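Local coordinates for putative ADP-Ribosyltransferase Scabin (Streptomyces scabiei 87.22, PDB 5EWK), which probably acts as an ADP-ribosyltransferase, transferring ADP-ribose from NAD+ to an acceptor, and here carries the phenanthridinone compound P34, at residues Ala52-Val57 / Lys94-Gly99; Thr74-Asp79 / Asn134-Ala139; Asp123-Trp128 / Arg183-Ser188. One frame throughout, in Å; residues are numbered along the deposited sequence.

Contact 1 of 3, residues Ala52-Val57 / Lys94-Gly99. With P34 (N~2~,N~2~-dimethyl-N~1~-(6-oxo-5,6-dihydrophenanthridin-2-yl)glycinamide), chain B.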
loop_
_atom_site.group_PDB
_atom_site.type_symbol
_atom_site.label_atom_id
_atom_site.label_comp_id
_atom_site.label_asym_id
_atom_site.label_seq_id
_atom_site.Cartn_x
_atom_site.Cartn_y
_atom_site.Cartn_z
ATOM N N ALA A 52 7.798 7.218 2.385
ATOM C CA ALA A 52 6.774 8.170 1.954
ATOM C C ALA A 52 7.189 8.926 0.695
ATOM O O ALA A 52 8.319 9.410 0.581
ATOM C CB ALA A 52 6.483 9.168 3.074
ATOM N N ALA A 53 6.236 9.062 -0.240
ATOM C CA ALA A 53 6.431 9.920 -1.402
ATOM C C ALA A 53 6.193 11.383 -1.064
ATOM O O ALA A 53 6.766 12.273 -1.709
ATOM C CB ALA A 53 5.504 9.476 -2.531
ATOM N N ASP A 54 5.393 11.648 -0.038
ATOM C CA ASP A 54 5.145 13.008 0.439
ATOM C C ASP A 54 5.591 13.077 1.890
ATOM O O ASP A 54 4.835 12.675 2.794
ATOM C CB ASP A 54 3.670 13.379 0.313
ATOM C CG ASP A 54 3.434 14.856 0.510
ATOM O OD1 ASP A 54 4.255 15.514 1.189
ATOM O OD2 ASP A 54 2.423 15.358 -0.024
ATOM N N PRO A 55 6.812 13.549 2.165
ATOM C CA PRO A 55 7.319 13.542 3.544
ATOM C C PRO A 55 6.679 14.577 4.454
ATOM O O PRO A 55 7.029 14.630 5.638
ATOM C CB PRO A 55 8.813 13.833 3.356
ATOM C CG PRO A 55 8.845 14.688 2.119
ATOM C CD PRO A 55 7.802 14.093 1.219
ATOM N N ARG A 56 5.765 15.409 3.957
ATOM C CA ARG A 56 5.085 16.346 4.838
ATOM C C ARG A 56 4.113 15.655 5.778
ATOM O O ARG A 56 3.568 16.311 6.672
ATOM C CB ARG A 56 4.335 17.391 4.017
ATOM C CG ARG A 56 5.225 18.210 3.094
ATOM C CD ARG A 56 4.375 19.112 2.214
ATOM N NE ARG A 56 3.453 18.329 1.399
ATOM C CZ ARG A 56 2.439 18.840 0.709
ATOM N NH1 ARG A 56 2.200 20.150 0.723
ATOM N NH2 ARG A 56 1.661 18.038 0.004
ATOM N N VAL A 57 3.861 14.362 5.590
ATOM C CA VAL A 57 2.926 13.672 6.461
ATOM C C VAL A 57 3.392 13.816 7.904
ATOM O O VAL A 57 4.597 13.820 8.195
ATOM C CB VAL A 57 2.794 12.201 6.040
ATOM C CG1 VAL A 57 4.152 11.457 6.142
ATOM C CG2 VAL A 57 1.719 11.509 6.860
ATOM N N LYS A 94 -4.030 11.412 -1.139
ATOM C CA LYS A 94 -4.939 12.481 -1.549
ATOM C C LYS A 94 -4.674 13.783 -0.786
ATOM O O LYS A 94 -4.632 14.858 -1.391
ATOM C CB LYS A 94 -6.383 12.032 -1.357
ATOM C CG LYS A 94 -6.839 10.890 -2.254
ATOM C CD LYS A 94 -8.366 10.782 -2.200
ATOM C CE LYS A 94 -8.885 9.379 -2.485
ATOM N NZ LYS A 94 -9.092 9.097 -3.940
ATOM N N ASP A 95 -4.495 13.723 0.543
ATOM C CA ASP A 95 -4.377 14.973 1.316
ATOM C C ASP A 95 -3.586 14.735 2.608
ATOM O O ASP A 95 -4.159 14.358 3.634
ATOM C CB ASP A 95 -5.756 15.546 1.620
ATOM C CG ASP A 95 -5.691 16.943 2.217
ATOM O OD1 ASP A 95 -4.583 17.412 2.546
ATOM O OD2 ASP A 95 -6.753 17.589 2.361
ATOM N N VAL A 96 -2.275 15.012 2.555
ATOM C CA VAL A 96 -1.434 14.922 3.750
ATOM C C VAL A 96 -1.664 16.077 4.712
ATOM O O VAL A 96 -1.289 15.981 5.889
ATOM C CB VAL A 96 0.078 14.878 3.421
ATOM C CG1 VAL A 96 0.483 13.512 2.943
ATOM C CG2 VAL A 96 0.481 15.951 2.401
ATOM N N ILE A 97 -2.253 17.178 4.247
ATOM C CA ILE A 97 -2.362 18.384 5.058
ATOM C C ILE A 97 -3.642 18.332 5.882
ATOM O O ILE A 97 -3.601 18.368 7.117
ATOM C CB ILE A 97 -2.322 19.641 4.165
ATOM C CG1 ILE A 97 -1.012 19.690 3.364
ATOM C CG2 ILE A 97 -2.510 20.909 4.990
ATOM C CD1 ILE A 97 0.247 19.656 4.206
ATOM N N ASP A 98 -4.787 18.246 5.201
ATOM C CA ASP A 98 -6.090 18.338 5.846
ATOM C C ASP A 98 -6.889 17.046 5.759
ATOM O O ASP A 98 -8.070 17.038 6.122
ATOM C CB ASP A 98 -6.881 19.483 5.221
ATOM C CG ASP A 98 -6.126 20.782 5.281
ATOM O OD1 ASP A 98 -5.757 21.190 6.403
ATOM O OD2 ASP A 98 -5.866 21.376 4.212
ATOM N N GLY A 99 -6.286 15.959 5.299
ATOM C CA GLY A 99 -6.998 14.711 5.155
ATOM C C GLY A 99 -7.340 14.084 6.497
ATOM O O GLY A 99 -6.979 14.561 7.572
HETATM C CAA P34 B . -5.746 6.796 -2.644
HETATM N N P34 B . -7.153 6.690 -3.014
HETATM C CAB P34 B . -7.243 6.711 -4.448
HETATM C CA P34 B . -7.699 5.441 -2.533
HETATM C C P34 B . -9.178 5.310 -2.105
HETATM O O P34 B . -9.854 6.319 -1.868
HETATM N NAM P34 B . -9.674 4.037 -1.949
HETATM C CAP P34 B . -8.913 2.873 -2.231
HETATM C CAK P34 B . -8.662 1.911 -1.248
HETATM C CAU P34 B . -7.871 0.785 -1.600
HETATM C CAT P34 B . -7.538 -0.309 -0.676
HETATM C CAI P34 B . -7.959 -0.312 0.652
HETATM C CAF P34 B . -7.624 -1.361 1.482
HETATM C CAE P34 B . -6.813 -2.412 1.035
HETATM C CAH P34 B . -6.376 -2.410 -0.294
HETATM C CAS P34 B . -6.726 -1.365 -1.133
HETATM C CAQ P34 B . -6.275 -1.447 -2.525
HETATM O OAD P34 B . -5.573 -2.364 -2.963
HETATM N NAN P34 B . -6.608 -0.420 -3.337
HETATM C CAR P34 B . -7.404 0.680 -2.907
HETATM C CAJ P34 B . -7.665 1.658 -3.870
HETATM C CAG P34 B . -8.439 2.720 -3.514
#

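Contact 2 of 3, residues Thr74-Asp79 / Asn134-Ala139. With P34 (N~2~,N~2~-dimethyl-N~1~-(6-oxo-5,6-dihydrophenanthridin-2-yl)glycinamide), chain B.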
loop_
_atom_site.group_PDB
_atom_site.type_symbol
_atom_site.label_atom_id
_atom_site.label_comp_id
_atom_site.label_asym_id
_atom_site.label_seq_id
_atom_site.Cartn_x
_atom_site.Cartn_y
_atom_site.Cartn_z
ATOM N N THR A 74 5.988 -8.910 0.009
ATOM C CA THR A 74 5.318 -8.151 -1.037
ATOM C C THR A 74 3.931 -7.754 -0.563
ATOM O O THR A 74 3.192 -8.577 -0.012
ATOM C CB THR A 74 5.222 -8.995 -2.306
ATOM O OG1 THR A 74 6.530 -9.451 -2.673
ATOM C CG2 THR A 74 4.614 -8.213 -3.461
ATOM N N LEU A 75 3.586 -6.490 -0.791
ATOM C CA LEU A 75 2.237 -5.979 -0.613
ATOM C C LEU A 75 1.649 -5.644 -1.975
ATOM O O LEU A 75 2.339 -5.645 -3.000
ATOM C CB LEU A 75 2.225 -4.735 0.282
ATOM C CG LEU A 75 2.794 -4.881 1.686
ATOM C CD1 LEU A 75 2.888 -3.520 2.384
ATOM C CD2 LEU A 75 2.036 -5.922 2.509
ATOM N N TYR A 76 0.355 -5.353 -1.985
ATOM C CA TYR A 76 -0.363 -5.185 -3.236
ATOM C C TYR A 76 -1.271 -3.973 -3.131
ATOM O O TYR A 76 -1.716 -3.605 -2.050
ATOM C CB TYR A 76 -1.177 -6.451 -3.605
ATOM C CG TYR A 76 -0.302 -7.679 -3.507
ATOM C CD1 TYR A 76 -0.199 -8.366 -2.320
ATOM C CD2 TYR A 76 0.407 -8.108 -4.576
ATOM C CE1 TYR A 76 0.646 -9.477 -2.190
ATOM C CE2 TYR A 76 1.254 -9.221 -4.463
ATOM C CZ TYR A 76 1.341 -9.881 -3.278
ATOM O OH TYR A 76 2.202 -10.960 -3.164
ATOM N N ARG A 77 -1.532 -3.350 -4.271
ATOM C CA ARG A 77 -2.539 -2.295 -4.341
ATOM C C ARG A 77 -3.260 -2.374 -5.674
ATOM O O ARG A 77 -2.630 -2.281 -6.739
ATOM C CB ARG A 77 -1.916 -0.901 -4.171
ATOM C CG ARG A 77 -2.944 0.218 -4.271
ATOM C CD ARG A 77 -2.328 1.620 -4.044
ATOM N NE ARG A 77 -3.244 2.650 -4.550
ATOM C CZ ARG A 77 -4.269 3.152 -3.883
ATOM N NH1 ARG A 77 -5.050 4.060 -4.479
ATOM N NH2 ARG A 77 -4.528 2.790 -2.634
ATOM N N SER A 78 -4.584 -2.528 -5.583
ATOM C CA SER A 78 -5.491 -2.390 -6.707
ATOM C C SER A 78 -5.676 -0.896 -6.989
ATOM O O SER A 78 -5.971 -0.122 -6.074
ATOM C CB SER A 78 -6.822 -3.068 -6.338
ATOM O OG SER A 78 -7.731 -2.893 -7.399
ATOM N N ASP A 79 -5.454 -0.472 -8.228
ATOM C CA ASP A 79 -5.586 0.943 -8.565
ATOM C C ASP A 79 -5.971 1.059 -10.035
ATOM O O ASP A 79 -5.439 0.343 -10.893
ATOM C CB ASP A 79 -4.283 1.696 -8.272
ATOM C CG ASP A 79 -4.475 3.166 -8.003
ATOM O OD1 ASP A 79 -5.312 3.825 -8.670
ATOM O OD2 ASP A 79 -3.754 3.690 -7.123
ATOM N N ASN A 134 -3.227 -4.491 -10.686
ATOM C CA ASN A 134 -2.768 -5.020 -9.399
ATOM C C ASN A 134 -1.278 -4.700 -9.294
ATOM O O ASN A 134 -0.463 -5.283 -10.012
ATOM C CB ASN A 134 -3.025 -6.523 -9.327
ATOM C CG ASN A 134 -2.935 -7.065 -7.937
ATOM O OD1 ASN A 134 -3.307 -6.407 -6.950
ATOM N ND2 ASN A 134 -2.392 -8.296 -7.818
ATOM N N TYR A 135 -0.945 -3.712 -8.475
ATOM C CA TYR A 135 0.437 -3.315 -8.228
ATOM C C TYR A 135 1.084 -4.157 -7.140
ATOM O O TYR A 135 0.454 -4.513 -6.144
ATOM C CB TYR A 135 0.485 -1.834 -7.844
ATOM C CG TYR A 135 0.223 -0.906 -9.013
ATOM C CD1 TYR A 135 1.269 -0.460 -9.814
ATOM C CD2 TYR A 135 -1.055 -0.485 -9.328
ATOM C CE1 TYR A 135 1.057 0.359 -10.884
ATOM C CE2 TYR A 135 -1.283 0.383 -10.408
ATOM C CZ TYR A 135 -0.225 0.786 -11.181
ATOM O OH TYR A 135 -0.409 1.604 -12.264
ATOM N N TYR A 136 2.373 -4.421 -7.340
ATOM C CA TYR A 136 3.227 -5.199 -6.466
ATOM C C TYR A 136 4.215 -4.245 -5.806
ATOM O O TYR A 136 4.884 -3.462 -6.497
ATOM C CB TYR A 136 3.968 -6.267 -7.281
ATOM C CG TYR A 136 3.113 -7.373 -7.847
ATOM C CD1 TYR A 136 1.989 -7.116 -8.633
ATOM C CD2 TYR A 136 3.386 -8.684 -7.551
ATOM C CE1 TYR A 136 1.228 -8.145 -9.148
ATOM C CE2 TYR A 136 2.620 -9.716 -8.043
ATOM C CZ TYR A 136 1.525 -9.434 -8.843
ATOM O OH TYR A 136 0.749 -10.439 -9.353
ATOM N N ILE A 137 4.287 -4.292 -4.469
ATOM C CA ILE A 137 4.977 -3.286 -3.669
ATOM C C ILE A 137 5.949 -3.973 -2.711
ATOM O O ILE A 137 5.593 -4.962 -2.058
ATOM C CB ILE A 137 3.965 -2.426 -2.888
ATOM C CG1 ILE A 137 3.152 -1.596 -3.883
ATOM C CG2 ILE A 137 4.672 -1.519 -1.859
ATOM C CD1 ILE A 137 1.864 -1.079 -3.300
ATOM N N ASP A 138 7.167 -3.445 -2.620
ATOM C CA ASP A 138 8.175 -3.958 -1.684
ATOM C C ASP A 138 8.693 -2.750 -0.930
ATOM O O ASP A 138 9.628 -2.103 -1.377
ATOM C CB ASP A 138 9.285 -4.680 -2.440
ATOM C CG ASP A 138 10.422 -5.153 -1.558
ATOM O OD1 ASP A 138 10.204 -5.337 -0.344
ATOM O OD2 ASP A 138 11.545 -5.395 -2.096
ATOM N N ALA A 139 8.029 -2.397 0.167
ATOM C CA ALA A 139 8.295 -1.157 0.870
ATOM C C ALA A 139 8.383 -1.428 2.359
ATOM O O ALA A 139 7.638 -2.277 2.877
ATOM C CB ALA A 139 7.158 -0.144 0.650
HETATM C CAA P34 B . -5.746 6.796 -2.644
HETATM N N P34 B . -7.153 6.690 -3.014
HETATM C CAB P34 B . -7.243 6.711 -4.448
HETATM C CA P34 B . -7.699 5.441 -2.533
HETATM C C P34 B . -9.178 5.310 -2.105
HETATM O O P34 B . -9.854 6.319 -1.868
HETATM N NAM P34 B . -9.674 4.037 -1.949
HETATM C CAP P34 B . -8.913 2.873 -2.231
HETATM C CAK P34 B . -8.662 1.911 -1.248
HETATM C CAU P34 B . -7.871 0.785 -1.600
HETATM C CAT P34 B . -7.538 -0.309 -0.676
HETATM C CAI P34 B . -7.959 -0.312 0.652
HETATM C CAF P34 B . -7.624 -1.361 1.482
HETATM C CAE P34 B . -6.813 -2.412 1.035
HETATM C CAH P34 B . -6.376 -2.410 -0.294
HETATM C CAS P34 B . -6.726 -1.365 -1.133
HETATM C CAQ P34 B . -6.275 -1.447 -2.525
HETATM O OAD P34 B . -5.573 -2.364 -2.963
HETATM N NAN P34 B . -6.608 -0.420 -3.337
HETATM C CAR P34 B . -7.404 0.680 -2.907
HETATM C CAJ P34 B . -7.665 1.658 -3.870
HETATM C CAG P34 B . -8.439 2.720 -3.514
#

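Contact 3 of 3, residues Asp123-Trp128 / Arg183-Ser188. With P34 (N~2~,N~2~-dimethyl-N~1~-(6-oxo-5,6-dihydrophenanthridin-2-yl)glycinamide), chain B.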
loop_
_atom_site.group_PDB
_atom_site.type_symbol
_atom_site.label_atom_id
_atom_site.label_comp_id
_atom_site.label_asym_id
_atom_site.label_seq_id
_atom_site.Cartn_x
_atom_site.Cartn_y
_atom_site.Cartn_z
ATOM N N ASP A 123 -4.705 -11.362 -3.900
ATOM C CA ASP A 123 -5.968 -11.536 -4.618
ATOM C C ASP A 123 -7.038 -10.491 -4.317
ATOM O O ASP A 123 -8.152 -10.632 -4.840
ATOM C CB ASP A 123 -6.536 -12.915 -4.305
ATOM C CG ASP A 123 -5.618 -14.023 -4.749
ATOM O OD1 ASP A 123 -4.878 -13.845 -5.736
ATOM O OD2 ASP A 123 -5.641 -15.068 -4.085
ATOM N N LEU A 124 -6.768 -9.483 -3.480
ATOM C CA LEU A 124 -7.831 -8.544 -3.135
ATOM C C LEU A 124 -8.302 -7.780 -4.360
ATOM O O LEU A 124 -9.441 -7.295 -4.385
ATOM C CB LEU A 124 -7.334 -7.575 -2.044
ATOM C CG LEU A 124 -8.518 -6.767 -1.413
ATOM C CD1 LEU A 124 -9.380 -7.679 -0.595
ATOM C CD2 LEU A 124 -7.959 -5.635 -0.560
ATOM N N TYR A 125 -7.458 -7.683 -5.389
ATOM C CA TYR A 125 -7.893 -7.012 -6.630
ATOM C C TYR A 125 -9.170 -7.614 -7.197
ATOM O O TYR A 125 -9.894 -6.929 -7.928
ATOM C CB TYR A 125 -6.795 -7.089 -7.709
ATOM C CG TYR A 125 -6.637 -8.462 -8.355
ATOM C CD1 TYR A 125 -7.305 -8.809 -9.508
ATOM C CD2 TYR A 125 -5.732 -9.393 -7.817
ATOM C CE1 TYR A 125 -7.176 -10.040 -10.069
ATOM C CE2 TYR A 125 -5.585 -10.651 -8.379
ATOM C CZ TYR A 125 -6.274 -10.962 -9.526
ATOM O OH TYR A 125 -6.156 -12.209 -10.076
ATOM N N LYS A 126 -9.449 -8.889 -6.925
ATOM C CA LYS A 126 -10.669 -9.516 -7.430
ATOM C C LYS A 126 -11.938 -8.910 -6.841
ATOM O O LYS A 126 -13.032 -9.157 -7.368
ATOM C CB LYS A 126 -10.628 -11.017 -7.143
ATOM C CG LYS A 126 -9.467 -11.735 -7.807
ATOM C CD LYS A 126 -9.471 -13.197 -7.454
ATOM C CE LYS A 126 -8.372 -13.947 -8.204
ATOM N NZ LYS A 126 -8.678 -14.117 -9.646
ATOM N N THR A 127 -11.824 -8.150 -5.751
ATOM C CA THR A 127 -12.985 -7.538 -5.119
ATOM C C THR A 127 -13.225 -6.114 -5.601
ATOM O O THR A 127 -14.288 -5.553 -5.307
ATOM C CB THR A 127 -12.836 -7.532 -3.580
ATOM O OG1 THR A 127 -11.830 -6.586 -3.167
ATOM C CG2 THR A 127 -12.468 -8.931 -3.053
ATOM N N TRP A 128 -12.249 -5.504 -6.290
ATOM C CA TRP A 128 -12.357 -4.125 -6.762
ATOM C C TRP A 128 -12.801 -4.161 -8.214
ATOM O O TRP A 128 -12.052 -4.604 -9.090
ATOM C CB TRP A 128 -11.029 -3.381 -6.630
ATOM C CG TRP A 128 -10.523 -3.275 -5.248
ATOM C CD1 TRP A 128 -9.677 -4.138 -4.628
ATOM C CD2 TRP A 128 -10.816 -2.244 -4.294
ATOM N NE1 TRP A 128 -9.428 -3.720 -3.348
ATOM C CE2 TRP A 128 -10.113 -2.562 -3.112
ATOM C CE3 TRP A 128 -11.610 -1.095 -4.318
ATOM C CZ2 TRP A 128 -10.171 -1.773 -1.972
ATOM C CZ3 TRP A 128 -11.662 -0.309 -3.181
ATOM C CH2 TRP A 128 -10.946 -0.650 -2.027
ATOM N N ARG A 183 -11.820 -11.222 -13.674
ATOM C CA ARG A 183 -11.139 -10.803 -12.444
ATOM C C ARG A 183 -9.847 -11.592 -12.269
ATOM O O ARG A 183 -9.572 -12.131 -11.204
ATOM C CB ARG A 183 -12.051 -10.951 -11.218
ATOM C CG ARG A 183 -13.360 -10.116 -11.296
ATOM C CD ARG A 183 -14.378 -10.540 -10.243
ATOM N NE ARG A 183 -14.679 -11.971 -10.312
ATOM C CZ ARG A 183 -15.482 -12.539 -11.207
ATOM N NH1 ARG A 183 -16.114 -11.796 -12.117
ATOM N NH2 ARG A 183 -15.664 -13.859 -11.184
ATOM N N THR A 184 -9.063 -11.637 -13.333
ATOM C CA THR A 184 -7.772 -12.322 -13.336
ATOM C C THR A 184 -6.680 -11.379 -13.813
ATOM O O THR A 184 -6.934 -10.400 -14.500
ATOM C CB THR A 184 -7.822 -13.559 -14.241
ATOM O OG1 THR A 184 -8.160 -13.168 -15.570
ATOM C CG2 THR A 184 -8.797 -14.593 -13.696
ATOM N N GLU A 185 -5.437 -11.697 -13.470
ATOM C CA GLU A 185 -4.307 -10.918 -13.965
ATOM C C GLU A 185 -3.932 -11.361 -15.373
ATOM O O GLU A 185 -3.965 -12.557 -15.686
ATOM C CB GLU A 185 -3.089 -11.075 -13.052
ATOM C CG GLU A 185 -3.268 -10.422 -11.715
ATOM C CD GLU A 185 -2.091 -10.619 -10.769
ATOM O OE1 GLU A 185 -1.798 -11.793 -10.436
ATOM O OE2 GLU A 185 -1.523 -9.608 -10.280
ATOM N N LYS A 186 -3.613 -10.385 -16.230
ATOM C CA LYS A 186 -3.137 -10.651 -17.586
ATOM C C LYS A 186 -1.620 -10.789 -17.485
ATOM O O LYS A 186 -0.865 -9.823 -17.613
ATOM C CB LYS A 186 -3.556 -9.560 -18.557
ATOM C CG LYS A 186 -5.054 -9.470 -18.696
ATOM C CD LYS A 186 -5.454 -8.645 -19.894
ATOM C CE LYS A 186 -5.778 -7.233 -19.502
ATOM N NZ LYS A 186 -6.565 -6.545 -20.570
ATOM N N MET A 187 -1.167 -11.999 -17.187
ATOM C CA MET A 187 0.198 -12.125 -16.706
ATOM C C MET A 187 1.253 -11.895 -17.783
ATOM O O MET A 187 2.379 -11.510 -17.444
ATOM C CB MET A 187 0.377 -13.487 -16.036
ATOM C CG MET A 187 -0.407 -13.584 -14.713
ATOM S SD MET A 187 0.198 -14.841 -13.599
ATOM C CE MET A 187 1.766 -14.096 -13.077
ATOM N N SER A 188 0.939 -12.098 -19.069
ATOM C CA SER A 188 1.883 -11.740 -20.113
ATOM C C SER A 188 1.984 -10.235 -20.323
ATOM O O SER A 188 2.814 -9.791 -21.121
ATOM C CB SER A 188 1.488 -12.410 -21.420
ATOM O OG SER A 188 1.544 -13.822 -21.334
HETATM C CAA P34 B . -5.746 6.796 -2.644
HETATM N N P34 B . -7.153 6.690 -3.014
HETATM C CAB P34 B . -7.243 6.711 -4.448
HETATM C CA P34 B . -7.699 5.441 -2.533
HETATM C C P34 B . -9.178 5.310 -2.105
HETATM O O P34 B . -9.854 6.319 -1.868
HETATM N NAM P34 B . -9.674 4.037 -1.949
HETATM C CAP P34 B . -8.913 2.873 -2.231
HETATM C CAK P34 B . -8.662 1.911 -1.248
HETATM C CAU P34 B . -7.871 0.785 -1.600
HETATM C CAT P34 B . -7.538 -0.309 -0.676
HETATM C CAI P34 B . -7.959 -0.312 0.652
HETATM C CAF P34 B . -7.624 -1.361 1.482
HETATM C CAE P34 B . -6.813 -2.412 1.035
HETATM C CAH P34 B . -6.376 -2.410 -0.294
HETATM C CAS P34 B . -6.726 -1.365 -1.133
HETATM C CAQ P34 B . -6.275 -1.447 -2.525
HETATM O OAD P34 B . -5.573 -2.364 -2.963
HETATM N NAN P34 B . -6.608 -0.420 -3.337
HETATM C CAR P34 B . -7.404 0.680 -2.907
HETATM C CAJ P34 B . -7.665 1.658 -3.870
HETATM C CAG P34 B . -8.439 2.720 -3.514
#

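Contact 1 of 3, residues Ala52-Val57 / Lys94-Gly99
Val96 projects toward the 52-57 loop and meets the carboxylate of Asp54 and the guanidinium of Arg56. Its CB lies 4.2 Å from Asp54 OD2, and there the two methyls part. Val96 CG1 makes an apolar contact with Val57 CB at 4.1 Å and a plain van der Waals approach to Asp54 CB and CG. CG2, held between the backbone N and the carbonyl carbon of Val96, comes to 3.2 Å from Asp54 OD2 and 3.4 Å from Arg56 NH2, against the join of a salt bridge. Within a type I turn from Asp54 to Val57, Arg56 grips Asp54 side-on: NE bonds to OD1 and NH2 to OD2 (2.8 Å), each on a syn lone pair and close to the guanidinium plane. Asp54 OD1 also accepts the backbone N of Arg56 on its anti side, an Asx turn. In the facing loop, Asp95 OD1 accepts from Ile97 N, another Asx turn, and from Asp98 N, an Asx motif. Ile97 CD1 lies over a face of the Arg56 guanidinium, 4.0 Å from Arg56 NH1 and offset toward the rim. At the start of 94-99, Lys94 NZ makes a weak bond to P34 N (3.2 Å).

Contact 2 of 3, residues Thr74-Asp79 / Asn134-Ala139
An antiparallel ladder at the edge of the four-stranded sheet joins Leu75 to Ile137 and Arg77 to Tyr135 as hydrogen-bonded pairs, with Tyr76-Tyr136 and Ser78-Asn134 as the non-hydrogen-bonded pairs. Strand 75-79 is the outermost strand of this sheet, although Tyr76 also has a backbone bond to Thr119, and the axes of the two paired strands pass 4.6 Å apart. Leu75 N bonds to Ile137 O and Ile137 N returns to Leu75 O, each at 2.8 Å. Tyr76 CA adds a CA-H...O contact to Tyr135 O.

On the face carrying Tyr76 and Tyr136 the two rings form a T-shaped pair, with planes at 79° and centroids 5.3 Å apart. The Tyr76 edge, through CE2, stands over the rim of the Tyr136 face, 3.8 Å from Tyr136 CD2. On the other face, the CD1 of Ile137 packs on Arg77 CB, and Asp79 CB lies obliquely against the Tyr135 ring.

The strand also lines the pocket that holds P34, probably the nicotinamide site of an ADP-ribosyltransferase. Ser78 N donates to the lactam oxygen OAD of P34 at 2.8 Å, and Ser78 O accepts from its ring nitrogen NAN with a nearly straight bond (166°), so one backbone residue reads both halves of the lactam. The extended chain of Arg77, with CG anti to the backbone N (chi1 179°), brings its guanidinium under P34 CAJ, which lies over one face 3.7 Å from Arg77 CZ. Asp79 OD2 holds that guanidinium in a salt bridge through NE and NH1, both from one face of the carboxylate, while NH2 bonds to Ser117 O, three bonds that fix the rotation of the group against the ligand.

Contact 3 of 3, residues Asp123-Trp128 / Arg183-Ser188
The Tyr125 ring carries Lys126 CG over one face, offset toward the rim, while Arg183 O and Glu185 CG approach it obliquely. Arg183 O is 3.4 Å from Tyr125 CE1, and Glu185 CG is 3.8 Å from Tyr125 CZ. Tyr125 CG sits between the backbone N and the carbonyl carbon (chi1 74°), which turns the ring toward the neighbouring strand. The planes of the Tyr125 ring and the Glu185 carboxylate are 26° apart; OE2 of that carboxylate is hydrogen-bonded to Tyr136 and Asn134. Lys126 runs extended until a bend at its last torsion (chi4 -73°), which sets Lys126 NZ on Arg183 O at 2.7 Å. A weak bond links NZ to Tyr125 OH. Lys126 O lies at the edge of the Arg183 guanidinium, 3.5 Å from Arg183 CD. Toward the pocket, P34 lies over one face of the Trp128 indole, with Trp128 CZ2 3.3 Å from P34 CAT, and Leu124 CD2 touches P34 CAH. Arg183 and Thr184 both face Asp179, a G1 beta bulge at the start of edge strand 184-192; the 3-10 turn that packs there and the Trp128 that follows it form one wall of the P34 site.

Contact 2 is the buried core of the three and the one made by paired strands, with backbone bonds throughout. Contact 3 is a surface contact and contact 1 is partly buried; contact 1 joins two loops with no hydrogen bond across it, contact 3 a 3-10 turn to the start of strand 184-192 through a lysine on a carbonyl. Contacts 2 and 3 reach the same sheet and touch through the Glu185 carboxylate, whereas contact 1 touches neither. All three reach P34 differently: contact 2 by lactam bonds and the Arg77 face, contact 3 by the Trp128 indole, contact 1 by the weak lysine bond.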